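Local structure of major capsid protein (Faustovirus, 5J7O) at residues Ile315-Gly318 against Gln319-Ile322. The protein builds the capsid shell of a large double-stranded DNA virus, folding as a double jelly-roll that assembles as a trimer. Numbering follows the deposited sequence.
Sequences IPYG and QRFI
Arg320 reaches back along the preceding loop and donates from NH1 to the carbonyl O of Ile315 at 3.0 Å. The donor lies nearly in line with that C=O, but the N-H...O angle is a bent 141°, and the oxygen sits tilted from the guanidinium plane. Arg320 CG stands between its own backbone N and carbonyl carbon (chi1 52°), and the chain runs extended from there to NE. This course carries Arg320 CD past the carbonyl O of Pro316, 3.3 Å away. Tyr317 CA lies over one face of the guanidinium, toward its rim, 3.7 Å from Arg320 NE. The Tyr317 ring presents its edge to the same nitrogen, CD1 to NE 3.9 Å, with ring and guanidinium planes 60° apart. Nearer the backbone, Ile315 CG2 packs on Arg320 CB at 3.8 Å. Pro316 to Gln319 form a type II beta turn with Gly318 at its third position, where the positive phi suits glycine. The turn leads into strand 320-326, an inner strand of a four-stranded antiparallel jelly-roll sheet. The Gln319 side chain, extended beyond CG, crosses the Pro316 ring obliquely, with Gln319 OE1 3.1 Å from Pro316 CD. Gly318 O lies oblique to the Phe321 ring, nearest to CZ. Further out, Ile93 O accepts a hydrogen bond from Arg320 NE, and Ser312 OG one from NH1. Ile315 packs against Phe191 and Val193 of the adjacent strand 186-193.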
# COMPACT_ATOMS: atom_id res chain seq x y z
N ILE B 315 5.99 -35.25 24.10
CA ILE B 315 4.73 -35.68 23.53
C ILE B 315 4.99 -36.91 22.68
O ILE B 315 5.39 -36.81 21.52
CB ILE B 315 4.07 -34.56 22.71
CG1 ILE B 315 3.72 -33.38 23.62
CG2 ILE B 315 2.81 -35.07 22.01
CD1 ILE B 315 2.77 -32.37 23.01
N PRO B 316 4.80 -38.11 23.24
CA PRO B 316 5.24 -39.34 22.57
C PRO B 316 4.61 -39.56 21.20
O PRO B 316 3.51 -39.08 20.91
CB PRO B 316 4.83 -40.44 23.55
CG PRO B 316 4.86 -39.77 24.88
CD PRO B 316 4.43 -38.34 24.65
N TYR B 317 5.33 -40.30 20.37
CA TYR B 317 4.86 -40.69 19.05
C TYR B 317 3.78 -41.76 19.16
O TYR B 317 3.77 -42.57 20.08
CB TYR B 317 6.05 -41.19 18.22
CG TYR B 317 5.73 -41.69 16.83
CD1 TYR B 317 5.02 -40.90 15.93
CD2 TYR B 317 6.18 -42.93 16.40
CE1 TYR B 317 4.74 -41.35 14.65
CE2 TYR B 317 5.90 -43.39 15.13
CZ TYR B 317 5.19 -42.60 14.26
OH TYR B 317 4.91 -43.05 12.99
N GLY B 318 2.85 -41.74 18.20
CA GLY B 318 1.74 -42.66 18.19
C GLY B 318 0.50 -42.16 18.90
O GLY B 318 -0.57 -42.76 18.75
N GLN B 319 0.61 -41.07 19.67
CA GLN B 319 -0.53 -40.47 20.36
C GLN B 319 -0.64 -38.98 20.05
O GLN B 319 -1.34 -38.26 20.76
CB GLN B 319 -0.42 -40.70 21.87
CG GLN B 319 1.01 -40.66 22.38
CD GLN B 319 1.08 -40.55 23.89
OE1 GLN B 319 1.56 -39.54 24.42
NE2 GLN B 319 0.62 -41.57 24.59
N ARG B 320 0.05 -38.51 19.01
CA ARG B 320 0.06 -37.11 18.62
C ARG B 320 -0.43 -36.99 17.18
O ARG B 320 0.05 -37.71 16.29
CB ARG B 320 1.46 -36.52 18.77
CG ARG B 320 2.55 -37.32 18.07
CD ARG B 320 3.94 -36.86 18.48
NE ARG B 320 4.96 -37.29 17.53
CZ ARG B 320 6.27 -37.17 17.72
NH1 ARG B 320 6.72 -36.63 18.84
NH2 ARG B 320 7.12 -37.59 16.80
N PHE B 321 -1.40 -36.11 16.95
CA PHE B 321 -2.02 -36.00 15.64
C PHE B 321 -2.37 -34.55 15.35
O PHE B 321 -2.58 -33.74 16.26
CB PHE B 321 -3.29 -36.86 15.54
CG PHE B 321 -3.06 -38.32 15.79
CD1 PHE B 321 -2.70 -39.16 14.76
CD2 PHE B 321 -3.22 -38.85 17.06
CE1 PHE B 321 -2.49 -40.51 14.99
CE2 PHE B 321 -3.01 -40.19 17.30
CZ PHE B 321 -2.65 -41.02 16.26
N ILE B 322 -2.44 -34.24 14.05
CA ILE B 322 -3.01 -32.99 13.56
C ILE B 322 -4.27 -33.35 12.79
O ILE B 322 -4.21 -34.01 11.75
CB ILE B 322 -2.03 -32.21 12.68
CG1 ILE B 322 -0.86 -31.69 13.52
CG2 ILE B 322 -2.74 -31.05 11.99
CD1 ILE B 322 -1.27 -30.75 14.64